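Local coordinates for CsuC (Acinetobacter baumannii, PDB 6FJY), which acts as the periplasmic chaperone of archaic chaperone-usher Csu pili, forming a pre-assembly complex with the tip adhesion subunit CsuE, probably by donor-strand complementation, at residues 28-33 against 64-69; 34-39 against 91-96; 4-9 against 20-25. All coordinates share one frame; numbering follows the deposited sequence.

Contact 1. Residues 28-33 against 64-69; sequences KTDAMV and IKAGEK
Ala31 and Ile64 form a single antiparallel hydrogen-bonded pair, Ala31 N donating to Ile64 O at 3.0 Å and Ile64 N to Ala31 O at 2.8 Å. Beyond this pair a side chain takes over: Asp30 OD1 accepts from Ala66 N at 3.2 Å, the donor lying above the carboxylate plane. The same carboxylate lies against the start of the Lys65 side chain, with OD2 3.7 Å from Lys65 CG, but the extended lysine carries its NZ away. Residues 64-69 connect two antiparallel strands of the Ig-like N-terminal domain of a PapD-type chaperone, and the link contains a type II turn from Lys65 to Glu68. Two bonds close it: Glu68 N reaches back to Lys65 O, and Glu68 OE1 receives Lys65 N at 2.8 Å. Gly67, with its positive phi (83°), takes the third position of this turn. On the interior side, Val33 CG2 packs on Ile64 CG1 at 3.7 Å; Val33 has CG1 anti to the backbone N (chi1 -178°), which leaves CG2 for the isoleucine. Phe3 touches both residues, while the methyl of Ala66 lies against the Lys28 carbonyl group, 3.8 Å from its C atom.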
ATOM      1  N   LYS A  28      -2.360  15.004  16.695  1.00 86.40           N
ATOM      2  CA  LYS A  28      -1.815  15.472  17.962  1.00 84.64           C
ATOM      3  C   LYS A  28      -2.236  14.622  19.155  1.00 79.21           C
ATOM      4  O   LYS A  28      -1.747  14.857  20.265  1.00 68.43           O
ATOM      5  CB  LYS A  28      -2.215  16.934  18.188  1.00 82.57           C
ATOM      6  CG  LYS A  28      -1.607  17.895  17.172  1.00 88.82           C
ATOM      7  CD  LYS A  28      -1.857  19.342  17.556  1.00103.86           C
ATOM      8  CE  LYS A  28      -1.279  20.310  16.532  1.00116.53           C
ATOM      9  NZ  LYS A  28       0.207  20.235  16.457  1.00127.41           N
ATOM     10  N   THR A  29      -3.087  13.621  18.954  1.00 83.37           N
ATOM     11  CA  THR A  29      -3.549  12.749  20.023  1.00 80.37           C
ATOM     12  C   THR A  29      -3.043  11.330  19.793  1.00 73.68           C
ATOM     13  O   THR A  29      -2.882  10.890  18.653  1.00 55.93           O
ATOM     14  CB  THR A  29      -5.085  12.740  20.123  1.00 79.04           C
ATOM     15  OG1 THR A  29      -5.649  12.262  18.892  1.00 72.85           O
ATOM     16  CG2 THR A  29      -5.638  14.148  20.458  1.00 59.49           C
ATOM     17  N   ASP A  30      -2.776  10.626  20.893  1.00 68.28           N
ATOM     18  CA  ASP A  30      -2.354   9.239  20.823  1.00 62.40           C
ATOM     19  C   ASP A  30      -3.521   8.339  20.420  1.00 71.88           C
ATOM     20  O   ASP A  30      -4.696   8.692  20.567  1.00 61.13           O
ATOM     21  CB  ASP A  30      -1.785   8.774  22.164  1.00 56.64           C
ATOM     22  CG  ASP A  30      -0.626   9.631  22.631  1.00 58.00           C
ATOM     23  OD1 ASP A  30      -0.178  10.482  21.843  1.00 48.73           O
ATOM     24  OD2 ASP A  30      -0.163   9.444  23.774  1.00 60.89           O
ATOM     25  N   ALA A  31      -3.174   7.150  19.914  1.00 76.33           N
ATOM     26  CA  ALA A  31      -4.143   6.145  19.497  1.00 65.10           C
ATOM     27  C   ALA A  31      -3.632   4.758  19.864  1.00 60.67           C
ATOM     28  O   ALA A  31      -2.425   4.524  19.941  1.00 51.79           O
ATOM     29  CB  ALA A  31      -4.407   6.212  17.992  1.00 60.07           C
ATOM     30  N   MET A  32      -4.565   3.853  20.135  1.00 58.09           N
ATOM     31  CA  MET A  32      -4.269   2.451  20.380  1.00 59.46           C
ATOM     32  C   MET A  32      -4.723   1.645  19.175  1.00 61.62           C
ATOM     33  O   MET A  32      -5.806   1.884  18.627  1.00 48.45           O
ATOM     34  CB  MET A  32      -4.969   1.938  21.645  1.00 72.25           C
ATOM     35  CG  MET A  32      -4.594   0.503  22.053  1.00 75.21           C
ATOM     36  SD  MET A  32      -3.012   0.390  22.895  1.00 37.09           S
ATOM     37  CE  MET A  32      -3.211   1.762  24.009  1.00 60.79           C
ATOM     38  N   VAL A  33      -3.897   0.682  18.778  1.00 63.66           N
ATOM     39  CA  VAL A  33      -4.145  -0.136  17.599  1.00 60.82           C
ATOM     40  C   VAL A  33      -4.015  -1.607  17.961  1.00 48.32           C
ATOM     41  O   VAL A  33      -3.003  -2.026  18.532  1.00 47.15           O
ATOM     42  CB  VAL A  33      -3.164   0.221  16.468  1.00 62.76           C
ATOM     43  CG1 VAL A  33      -3.451  -0.598  15.250  1.00 74.42           C
ATOM     44  CG2 VAL A  33      -3.258   1.705  16.159  1.00 74.67           C
ATOM     45  N   ILE A  64       0.224   4.023  19.245  1.00 79.73           N
ATOM     46  CA  ILE A  64       0.812   4.905  18.245  1.00 70.15           C
ATOM     47  C   ILE A  64       0.581   6.324  18.739  1.00 61.36           C
ATOM     48  O   ILE A  64      -0.503   6.889  18.546  1.00 49.79           O
ATOM     49  CB  ILE A  64       0.212   4.696  16.851  1.00 68.99           C
ATOM     50  CG1 ILE A  64       0.070   3.205  16.553  1.00 65.48           C
ATOM     51  CG2 ILE A  64       1.096   5.360  15.798  1.00 63.15           C
ATOM     52  CD1 ILE A  64       1.388   2.486  16.476  1.00 58.74           C
ATOM     53  N   LYS A  65       1.601   6.901  19.369  1.00 66.60           N
ATOM     54  CA  LYS A  65       1.495   8.244  19.906  1.00 67.55           C
ATOM     55  C   LYS A  65       1.670   9.242  18.773  1.00 68.97           C
ATOM     56  O   LYS A  65       2.072   8.893  17.661  1.00 52.65           O
ATOM     57  CB  LYS A  65       2.540   8.474  21.004  1.00 59.56           C
ATOM     58  CG  LYS A  65       2.490   7.427  22.119  1.00 65.58           C
ATOM     59  CD  LYS A  65       3.752   7.380  22.979  1.00 57.50           C
ATOM     60  CE  LYS A  65       3.655   6.226  23.996  1.00 65.30           C
ATOM     61  NZ  LYS A  65       4.832   6.065  24.911  1.00 72.67           N
ATOM     62  N   ALA A  66       1.346  10.496  19.069  1.00 77.43           N
ATOM     63  CA  ALA A  66       1.452  11.567  18.090  1.00 69.76           C
ATOM     64  C   ALA A  66       2.866  11.637  17.529  1.00 61.84           C
ATOM     65  O   ALA A  66       3.843  11.676  18.279  1.00 50.61           O
ATOM     66  CB  ALA A  66       1.071  12.900  18.737  1.00 87.64           C
ATOM     67  N   GLY A  67       2.974  11.606  16.202  1.00 69.86           N
ATOM     68  CA  GLY A  67       4.265  11.681  15.553  1.00 69.88           C
ATOM     69  C   GLY A  67       5.010  10.371  15.448  1.00 68.66           C
ATOM     70  O   GLY A  67       6.136  10.360  14.934  1.00 67.55           O
ATOM     71  N   GLU A  68       4.441   9.271  15.934  1.00 60.83           N
ATOM     72  CA  GLU A  68       5.143   8.001  15.884  1.00 49.21           C
ATOM     73  C   GLU A  68       4.884   7.289  14.566  1.00 59.50           C
ATOM     74  O   GLU A  68       3.883   7.525  13.881  1.00 38.13           O
ATOM     75  CB  GLU A  68       4.748   7.098  17.048  1.00 46.72           C
ATOM     76  CG  GLU A  68       5.271   7.621  18.378  1.00 53.71           C
ATOM     77  CD  GLU A  68       5.134   6.605  19.454  1.00 56.90           C
ATOM     78  OE1 GLU A  68       4.194   5.793  19.328  1.00 45.48           O
ATOM     79  OE2 GLU A  68       5.952   6.612  20.409  1.00 42.61           O
ATOM     80  N   LYS A  69       5.838   6.444  14.201  1.00 66.44           N
ATOM     81  CA  LYS A  69       5.756   5.588  13.027  1.00 51.51           C
ATOM     82  C   LYS A  69       6.198   4.198  13.462  1.00 49.44           C
ATOM     83  O   LYS A  69       7.353   4.003  13.862  1.00 40.91           O
ATOM     84  CB  LYS A  69       6.624   6.132  11.889  1.00 55.36           C
ATOM     85  CG  LYS A  69       6.528   5.353  10.587  1.00 60.94           C
ATOM     86  CD  LYS A  69       7.389   5.996   9.526  1.00 59.57           C
ATOM     87  CE  LYS A  69       7.398   5.174   8.241  1.00 64.72           C
ATOM     88  NZ  LYS A  69       8.290   5.802   7.191  1.00 74.66           N
TER

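Contact 2. Residues 34-39 against 91-96; sequences QIRVFK and IVDELP
Arg36 and Asp93 are joined by a salt bridge on one face of an antiparallel strand pair, whose axes run at 163° and approach to 4.8 Å. From its CB the arginine rises with CG beside the backbone N, then bends at chi3 (-67°), which turns the guanidinium toward residue 93. NE donates to a water at 2.6 Å, which lies at the guanidinium edge and in its plane; this water donates in turn to Asp93 OD2 and to Ile91 O. At the tip, NH2 makes a weak bond to Asp93 OD2 at 3.3 Å, with the two flat groups turned 48° apart. Strands 31-41 and 85-95 are neighbours in the Ig-like N-terminal domain of the chaperone, held here by paired backbone bonds at Gln34-Asp93 and Arg36-Ile91. Between these pairs, Val92 CA-H points to Gln34 O with a C...O distance of 3.1 Å. One guanidinium face is met by Phe38 CE2, 4.1 Å above the plane and displaced toward the rim. The phenyl ring also receives Ile91 CG1, 3.8 Å from Phe38 CD2. On the opposite face of the sheet Ile35 and Val92 pair within the buried interior.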
ATOM      1  N   GLN A  34      -5.016  -2.388  17.585  1.00 63.20           N
ATOM      2  CA  GLN A  34      -4.986  -3.840  17.646  1.00 56.34           C
ATOM      3  C   GLN A  34      -4.895  -4.369  16.225  1.00 53.42           C
ATOM      4  O   GLN A  34      -5.508  -3.809  15.311  1.00 31.57           O
ATOM      5  CB  GLN A  34      -6.233  -4.409  18.323  1.00 59.49           C
ATOM      6  CG  GLN A  34      -6.202  -5.928  18.468  1.00 78.53           C
ATOM      7  CD  GLN A  34      -7.567  -6.530  18.760  1.00 93.08           C
ATOM      8  OE1 GLN A  34      -8.587  -5.846  18.702  1.00 96.72           O
ATOM      9  NE2 GLN A  34      -7.591  -7.824  19.060  1.00103.72           N
ATOM     10  N   ILE A  35      -4.089  -5.409  16.039  1.00 50.48           N
ATOM     11  CA  ILE A  35      -3.827  -6.001  14.734  1.00 49.68           C
ATOM     12  C   ILE A  35      -4.127  -7.490  14.812  1.00 49.33           C
ATOM     13  O   ILE A  35      -3.622  -8.178  15.701  1.00 41.08           O
ATOM     14  CB  ILE A  35      -2.372  -5.769  14.292  1.00 58.47           C
ATOM     15  CG1 ILE A  35      -2.052  -4.272  14.283  1.00 66.11           C
ATOM     16  CG2 ILE A  35      -2.152  -6.313  12.913  1.00 44.98           C
ATOM     17  CD1 ILE A  35      -1.412  -3.773  15.574  1.00 63.24           C
ATOM     18  N   ARG A  36      -4.966  -7.980  13.905  1.00 69.93           N
ATOM     19  CA  ARG A  36      -5.227  -9.409  13.763  1.00 54.25           C
ATOM     20  C   ARG A  36      -5.183  -9.788  12.287  1.00 48.53           C
ATOM     21  O   ARG A  36      -5.415  -8.956  11.411  1.00 30.27           O
ATOM     22  CB  ARG A  36      -6.582  -9.800  14.360  1.00 54.53           C
ATOM     23  CG  ARG A  36      -6.625  -9.767  15.890  1.00 70.10           C
ATOM     24  CD  ARG A  36      -8.036  -9.950  16.404  1.00 76.10           C
ATOM     25  NE  ARG A  36      -8.892  -8.821  16.053  1.00 96.57           N
ATOM     26  CZ  ARG A  36     -10.202  -8.780  16.274  1.00116.12           C
ATOM     27  NH1 ARG A  36     -10.815  -9.815  16.835  1.00129.47           N
ATOM     28  NH2 ARG A  36     -10.903  -7.711  15.924  1.00118.70           N
ATOM     29  N   VAL A  37      -4.855 -11.047  12.000  1.00 57.54           N
ATOM     30  CA  VAL A  37      -4.840 -11.525  10.620  1.00 56.80           C
ATOM     31  C   VAL A  37      -5.696 -12.783  10.545  1.00 40.53           C
ATOM     32  O   VAL A  37      -5.445 -13.759  11.257  1.00 32.30           O
ATOM     33  CB  VAL A  37      -3.419 -11.790  10.093  1.00 56.70           C
ATOM     34  CG1 VAL A  37      -3.466 -12.273   8.636  1.00 55.74           C
ATOM     35  CG2 VAL A  37      -2.584 -10.539  10.198  1.00 58.25           C
ATOM     36  N   PHE A  38      -6.680 -12.765   9.664  1.00 50.48           N
ATOM     37  CA  PHE A  38      -7.618 -13.856   9.489  1.00 57.52           C
ATOM     38  C   PHE A  38      -7.408 -14.502   8.130  1.00 50.09           C
ATOM     39  O   PHE A  38      -7.034 -13.840   7.161  1.00 41.09           O
ATOM     40  CB  PHE A  38      -9.064 -13.360   9.604  1.00 47.75           C
ATOM     41  CG  PHE A  38      -9.430 -12.868  10.977  1.00 69.84           C
ATOM     42  CD1 PHE A  38      -9.936 -13.742  11.927  1.00 70.86           C
ATOM     43  CD2 PHE A  38      -9.245 -11.540  11.330  1.00 69.53           C
ATOM     44  CE1 PHE A  38     -10.271 -13.294  13.189  1.00 76.06           C
ATOM     45  CE2 PHE A  38      -9.582 -11.088  12.590  1.00 72.47           C
ATOM     46  CZ  PHE A  38     -10.089 -11.963  13.520  1.00 81.70           C
ATOM     47  N   LYS A  39      -7.637 -15.809   8.079  1.00 61.17           N
ATOM     48  CA  LYS A  39      -7.642 -16.512   6.813  1.00 53.88           C
ATOM     49  C   LYS A  39      -8.973 -16.255   6.125  1.00 53.41           C
ATOM     50  O   LYS A  39     -10.020 -16.176   6.773  1.00 43.03           O
ATOM     51  CB  LYS A  39      -7.415 -18.003   7.015  1.00 55.30           C
ATOM     52  CG  LYS A  39      -6.879 -18.718   5.787  1.00 67.17           C
ATOM     53  CD  LYS A  39      -6.252 -20.055   6.167  1.00 66.96           C
ATOM     54  CE  LYS A  39      -5.575 -20.727   4.975  1.00 79.65           C
ATOM     55  NZ  LYS A  39      -4.916 -22.018   5.365  1.00 84.65           N
ATOM     56  N   ILE A  91      -6.788  -7.018   9.800  1.00 56.32           N
ATOM     57  CA  ILE A  91      -7.777  -6.217  10.517  1.00 56.88           C
ATOM     58  C   ILE A  91      -7.057  -5.403  11.586  1.00 46.00           C
ATOM     59  O   ILE A  91      -6.537  -5.962  12.563  1.00 33.49           O
ATOM     60  CB  ILE A  91      -8.878  -7.070  11.157  1.00 65.24           C
ATOM     61  CG1 ILE A  91      -9.594  -7.941  10.126  1.00 57.44           C
ATOM     62  CG2 ILE A  91      -9.890  -6.148  11.827  1.00 66.88           C
ATOM     63  CD1 ILE A  91     -10.359  -7.160   9.113  1.00 68.43           C
ATOM     64  N   VAL A  92      -7.056  -4.084  11.431  1.00 52.22           N
ATOM     65  CA  VAL A  92      -6.477  -3.207  12.441  1.00 60.11           C
ATOM     66  C   VAL A  92      -7.539  -2.233  12.946  1.00 54.96           C
ATOM     67  O   VAL A  92      -8.220  -1.558  12.159  1.00 37.18           O
ATOM     68  CB  VAL A  92      -5.198  -2.494  11.952  1.00 55.89           C
ATOM     69  CG1 VAL A  92      -4.809  -2.924  10.537  1.00 48.46           C
ATOM     70  CG2 VAL A  92      -5.270  -0.997  12.153  1.00 54.67           C
ATOM     71  N   ASP A  93      -7.712  -2.221  14.264  1.00 65.45           N
ATOM     72  CA  ASP A  93      -8.714  -1.425  14.958  1.00 69.53           C
ATOM     73  C   ASP A  93      -8.031  -0.219  15.601  1.00 78.14           C
ATOM     74  O   ASP A  93      -7.130  -0.387  16.433  1.00 79.47           O
ATOM     75  CB  ASP A  93      -9.401  -2.288  16.011  1.00 64.99           C
ATOM     76  CG  ASP A  93     -10.357  -3.292  15.403  1.00 65.70           C
ATOM     77  OD1 ASP A  93     -11.310  -2.854  14.736  1.00 63.97           O
ATOM     78  OD2 ASP A  93     -10.149  -4.516  15.577  1.00 62.82           O
ATOM     79  N   GLU A  94      -8.462   0.989  15.225  1.00 87.13           N
ATOM     80  CA  GLU A  94      -7.817   2.242  15.620  1.00 83.18           C
ATOM     81  C   GLU A  94      -8.707   2.991  16.603  1.00 77.02           C
ATOM     82  O   GLU A  94      -9.822   3.394  16.253  1.00 72.01           O
ATOM     83  CB  GLU A  94      -7.524   3.115  14.393  1.00 82.46           C
ATOM     84  CG  GLU A  94      -6.711   4.402  14.659  1.00 85.65           C
ATOM     85  CD  GLU A  94      -7.587   5.650  14.795  1.00 96.71           C
ATOM     86  OE1 GLU A  94      -8.829   5.526  14.738  1.00100.37           O
ATOM     87  OE2 GLU A  94      -7.036   6.759  14.957  1.00 94.70           O
ATOM     88  N   LEU A  95      -8.201   3.204  17.814  1.00 88.20           N
ATOM     89  CA  LEU A  95      -8.962   3.839  18.893  1.00 96.47           C
ATOM     90  C   LEU A  95      -8.259   5.114  19.347  1.00 97.49           C
ATOM     91  O   LEU A  95      -7.305   5.049  20.145  1.00 82.15           O
ATOM     92  CB  LEU A  95      -9.147   2.879  20.075  1.00 97.03           C
ATOM     93  CG  LEU A  95      -8.623   1.428  19.998  1.00 97.92           C
ATOM     94  CD1 LEU A  95      -8.652   0.786  21.373  1.00 98.63           C
ATOM     95  CD2 LEU A  95      -9.373   0.530  18.979  1.00 69.85           C
ATOM     96  N   PRO A  96      -8.674   6.299  18.856  1.00103.38           N
ATOM     97  CA  PRO A  96      -8.225   7.598  19.373  1.00 88.64           C
ATOM     98  C   PRO A  96      -8.378   7.717  20.887  1.00 69.23           C
ATOM     99  O   PRO A  96      -7.397   7.528  21.612  1.00 54.21           O
ATOM    100  CB  PRO A  96      -9.146   8.591  18.663  1.00 88.51           C
ATOM    101  CG  PRO A  96      -9.461   7.943  17.378  1.00 81.76           C
ATOM    102  CD  PRO A  96      -9.522   6.456  17.659  1.00 94.36           C
TER
HETATM  103  O   HOH W   1      -7.959  -6.443  15.415  1.00 58.61           O

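Contact 3. Residues 4-9 against 20-25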
ATOM      1  N   LEU A   4      -2.656   6.936   9.531  1.00 68.42           N
ATOM      2  CA  LEU A   4      -2.165   6.610   8.203  1.00 58.10           C
ATOM      3  C   LEU A   4      -1.619   5.188   8.224  1.00 59.26           C
ATOM      4  O   LEU A   4      -0.719   4.880   9.013  1.00 50.75           O
ATOM      5  CB  LEU A   4      -1.095   7.622   7.786  1.00 75.80           C
ATOM      6  CG  LEU A   4      -0.274   7.464   6.518  1.00 91.23           C
ATOM      7  CD1 LEU A   4       0.005   8.832   5.959  1.00 95.27           C
ATOM      8  CD2 LEU A   4       1.022   6.774   6.843  1.00106.14           C
ATOM      9  N   ILE A   5      -2.188   4.317   7.396  1.00 63.83           N
ATOM     10  CA  ILE A   5      -1.784   2.917   7.328  1.00 56.91           C
ATOM     11  C   ILE A   5      -1.602   2.535   5.861  1.00 53.52           C
ATOM     12  O   ILE A   5      -2.521   2.698   5.051  1.00 47.31           O
ATOM     13  CB  ILE A   5      -2.792   1.984   8.032  1.00 57.78           C
ATOM     14  CG1 ILE A   5      -2.453   0.527   7.746  1.00 61.35           C
ATOM     15  CG2 ILE A   5      -4.219   2.304   7.628  1.00 60.00           C
ATOM     16  CD1 ILE A   5      -3.288  -0.430   8.533  1.00 71.08           C
ATOM     17  N   TRP A   6      -0.410   2.044   5.521  1.00 58.59           N
ATOM     18  CA  TRP A   6      -0.047   1.649   4.166  1.00 53.67           C
ATOM     19  C   TRP A   6       1.044   0.595   4.245  1.00 55.08           C
ATOM     20  O   TRP A   6       1.828   0.586   5.204  1.00 39.41           O
ATOM     21  CB  TRP A   6       0.461   2.831   3.325  1.00 53.70           C
ATOM     22  CG  TRP A   6       1.723   3.425   3.864  1.00 56.27           C
ATOM     23  CD1 TRP A   6       1.847   4.201   4.970  1.00 60.61           C
ATOM     24  CD2 TRP A   6       3.046   3.281   3.323  1.00 56.78           C
ATOM     25  NE1 TRP A   6       3.163   4.548   5.163  1.00 76.45           N
ATOM     26  CE2 TRP A   6       3.918   4.003   4.158  1.00 55.13           C
ATOM     27  CE3 TRP A   6       3.574   2.611   2.215  1.00 62.24           C
ATOM     28  CZ2 TRP A   6       5.286   4.093   3.916  1.00 61.94           C
ATOM     29  CZ3 TRP A   6       4.941   2.688   1.978  1.00 67.65           C
ATOM     30  CH2 TRP A   6       5.781   3.428   2.826  1.00 68.50           C
ATOM     31  N   PRO A   7       1.132  -0.298   3.248  1.00 61.91           N
ATOM     32  CA  PRO A   7       0.166  -0.353   2.138  1.00 62.71           C
ATOM     33  C   PRO A   7      -1.154  -1.062   2.465  1.00 48.40           C
ATOM     34  O   PRO A   7      -1.208  -1.930   3.339  1.00 39.06           O
ATOM     35  CB  PRO A   7       0.938  -1.103   1.038  1.00 59.67           C
ATOM     36  CG  PRO A   7       1.911  -1.959   1.769  1.00 59.95           C
ATOM     37  CD  PRO A   7       2.288  -1.184   3.029  1.00 61.69           C
ATOM     38  N   ILE A   8      -2.224  -0.649   1.774  1.00 51.00           N
ATOM     39  CA  ILE A   8      -3.531  -1.281   1.943  1.00 48.72           C
ATOM     40  C   ILE A   8      -3.746  -2.476   1.009  1.00 49.69           C
ATOM     41  O   ILE A   8      -4.789  -3.139   1.104  1.00 36.65           O
ATOM     42  CB  ILE A   8      -4.643  -0.230   1.766  1.00 52.75           C
ATOM     43  CG1 ILE A   8      -4.446   0.534   0.469  1.00 60.75           C
ATOM     44  CG2 ILE A   8      -4.657   0.766   2.954  1.00 58.44           C
ATOM     45  CD1 ILE A   8      -5.458   1.644   0.291  1.00 71.52           C
ATOM     46  N   TYR A   9      -2.789  -2.777   0.122  1.00 53.23           N
ATOM     47  CA  TYR A   9      -2.792  -4.007  -0.676  1.00 56.59           C
ATOM     48  C   TYR A   9      -1.467  -4.729  -0.492  1.00 50.80           C
ATOM     49  O   TYR A   9      -0.695  -4.884  -1.441  1.00 35.45           O
ATOM     50  CB  TYR A   9      -3.039  -3.714  -2.156  1.00 47.02           C
ATOM     51  CG  TYR A   9      -4.368  -3.059  -2.454  1.00 55.00           C
ATOM     52  CD1 TYR A   9      -5.567  -3.698  -2.168  1.00 49.26           C
ATOM     53  CD2 TYR A   9      -4.425  -1.796  -3.011  1.00 62.94           C
ATOM     54  CE1 TYR A   9      -6.793  -3.098  -2.450  1.00 47.08           C
ATOM     55  CE2 TYR A   9      -5.638  -1.189  -3.289  1.00 69.98           C
ATOM     56  CZ  TYR A   9      -6.816  -1.841  -3.004  1.00 55.81           C
ATOM     57  OH  TYR A   9      -8.010  -1.226  -3.279  1.00 56.57           O
ATOM     58  N   ALA A  20       6.036  -5.742   5.463  1.00 61.57           N
ATOM     59  CA  ALA A  20       5.815  -4.701   6.456  1.00 59.59           C
ATOM     60  C   ALA A  20       4.654  -3.803   6.048  1.00 50.65           C
ATOM     61  O   ALA A  20       4.452  -3.521   4.862  1.00 41.70           O
ATOM     62  CB  ALA A  20       7.088  -3.851   6.660  1.00 51.94           C
ATOM     63  N   VAL A  21       3.899  -3.361   7.047  1.00 59.85           N
ATOM     64  CA  VAL A  21       2.876  -2.334   6.895  1.00 49.75           C
ATOM     65  C   VAL A  21       3.190  -1.243   7.903  1.00 52.31           C
ATOM     66  O   VAL A  21       3.552  -1.539   9.045  1.00 50.24           O
ATOM     67  CB  VAL A  21       1.453  -2.884   7.100  1.00 56.69           C
ATOM     68  CG1 VAL A  21       0.451  -1.744   7.123  1.00 50.85           C
ATOM     69  CG2 VAL A  21       1.089  -3.873   5.971  1.00 52.18           C
ATOM     70  N   TRP A  22       3.117   0.010   7.468  1.00 58.30           N
ATOM     71  CA  TRP A  22       3.475   1.133   8.315  1.00 47.82           C
ATOM     72  C   TRP A  22       2.239   1.710   8.981  1.00 49.03           C
ATOM     73  O   TRP A  22       1.176   1.826   8.366  1.00 35.69           O
ATOM     74  CB  TRP A  22       4.207   2.200   7.509  1.00 52.46           C
ATOM     75  CG  TRP A  22       5.519   1.702   7.021  1.00 61.03           C
ATOM     76  CD1 TRP A  22       5.836   1.364   5.744  1.00 69.76           C
ATOM     77  CD2 TRP A  22       6.690   1.455   7.806  1.00 61.90           C
ATOM     78  NE1 TRP A  22       7.136   0.928   5.679  1.00 80.96           N
ATOM     79  CE2 TRP A  22       7.684   0.976   6.931  1.00 70.51           C
ATOM     80  CE3 TRP A  22       7.002   1.609   9.157  1.00 63.64           C
ATOM     81  CZ2 TRP A  22       8.964   0.637   7.365  1.00 66.60           C
ATOM     82  CZ3 TRP A  22       8.282   1.282   9.585  1.00 64.56           C
ATOM     83  CH2 TRP A  22       9.239   0.791   8.695  1.00 70.16           C
ATOM     84  N   LEU A  23       2.388   2.044  10.258  1.00 63.32           N
ATOM     85  CA  LEU A  23       1.356   2.694  11.053  1.00 52.91           C
ATOM     86  C   LEU A  23       1.929   4.021  11.518  1.00 54.36           C
ATOM     87  O   LEU A  23       2.904   4.038  12.279  1.00 38.49           O
ATOM     88  CB  LEU A  23       1.000   1.829  12.259  1.00 59.82           C
ATOM     89  CG  LEU A  23       0.306   0.514  11.906  1.00 65.36           C
ATOM     90  CD1 LEU A  23      -0.029  -0.283  13.163  1.00 57.68           C
ATOM     91  CD2 LEU A  23      -0.918   0.750  11.035  1.00 70.48           C
ATOM     92  N   GLN A  24       1.327   5.123  11.071  1.00 57.80           N
ATOM     93  CA  GLN A  24       1.845   6.450  11.350  1.00 60.20           C
ATOM     94  C   GLN A  24       0.727   7.368  11.838  1.00 60.10           C
ATOM     95  O   GLN A  24      -0.320   7.487  11.197  1.00 58.87           O
ATOM     96  CB  GLN A  24       2.536   7.017  10.103  1.00 55.00           C
ATOM     97  CG  GLN A  24       3.314   8.307  10.353  1.00 59.44           C
ATOM     98  CD  GLN A  24       4.253   8.609   9.214  1.00 70.46           C
ATOM     99  OE1 GLN A  24       4.289   7.878   8.224  1.00 67.34           O
ATOM    100  NE2 GLN A  24       5.025   9.674   9.343  1.00 73.02           N
ATOM    101  N   ASN A  25       0.950   7.982  12.997  1.00 65.88           N
ATOM    102  CA  ASN A  25       0.040   8.959  13.593  1.00 73.83           C
ATOM    103  C   ASN A  25       0.576  10.352  13.293  1.00 72.65           C
ATOM    104  O   ASN A  25       1.606  10.758  13.847  1.00 60.99           O
ATOM    105  CB  ASN A  25      -0.079   8.738  15.101  1.00 69.20           C
ATOM    106  CG  ASN A  25      -1.141   9.614  15.750  1.00 67.13           C
ATOM    107  OD1 ASN A  25      -1.408  10.736  15.318  1.00 59.96           O
ATOM    108  ND2 ASN A  25      -1.738   9.101  16.818  1.00 74.28           N
TER
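Trp6 and Trp22 project from one face of the sheet as neighbouring members of a hydrogen-bonded antiparallel pair, and their indoles mesh obliquely. The protruding corner of Trp22, its CD1, lies over one face of the Trp6 ring, displaced toward the rim and 3.3 Å from CZ2; the ring planes differ by 36°. Trp6 holds CG between its backbone N and carbonyl carbon (chi1 63°), and this torsion turns the indole against Trp22, so that NE1 comes to 3.5 Å from Trp22 CB. Next along this face, Leu4 CD2 settles against the root of the extended Gln24 chain, 3.6 Å from its CB.

The other face belongs to the core of the Ig-like N-terminal domain. There the CG1 of Ile5 fits into the notch between two side chains of strand 18-25, at 3.6 Å from Leu23 CD2 and 3.7 Å from Val21 CG1. Tyr116 and Ile118 of strand 109-123 also touch this isoleucine. After strand 3-6 the chain turns through a cis peptide before Pro7, placing Pro7 CD 3.7 Å from Ala20 O.

Backbone bonds pair Leu4 with Gln24 and Trp6 with Trp22; the one from Trp22 N to Trp6 O is 2.7 Å long. The two faces thus differ in chemistry: the Ile5 side is wholly aliphatic across the contact, whereas the indoles and Gln24 also offer polar groups. Trp6 packs on an apolar side chain of the other protein chain and Gln24 NE2 makes a weak hydrogen bond to an aromatic one, so this face meets that chain through both apolar and polar contacts.

In the fold
From the N terminus, contact 3 closes first, joining strands 3-6 and 18-25 across ten intervening residues that include the short strand 11-12. The chain then enters strand 31-41, whose start contact 1 ties to the connection into strand 69-76 and whose continuation contact 2 ties to strand 85-95. These two cross: 64-69 falls between 34-39 and 91-96, so the loops they close overlap without nesting. Direct bridges bind all three into the N-terminal domain. Met32 O probably bonds Leu95 N, between contacts 1 and 2; Asn25 reaches Ile64 and Gly67, between contacts 3 and 1; and Val92 CG1 packs on Ile5 CD1, bringing contacts 2 and 3 together through the domain's interior.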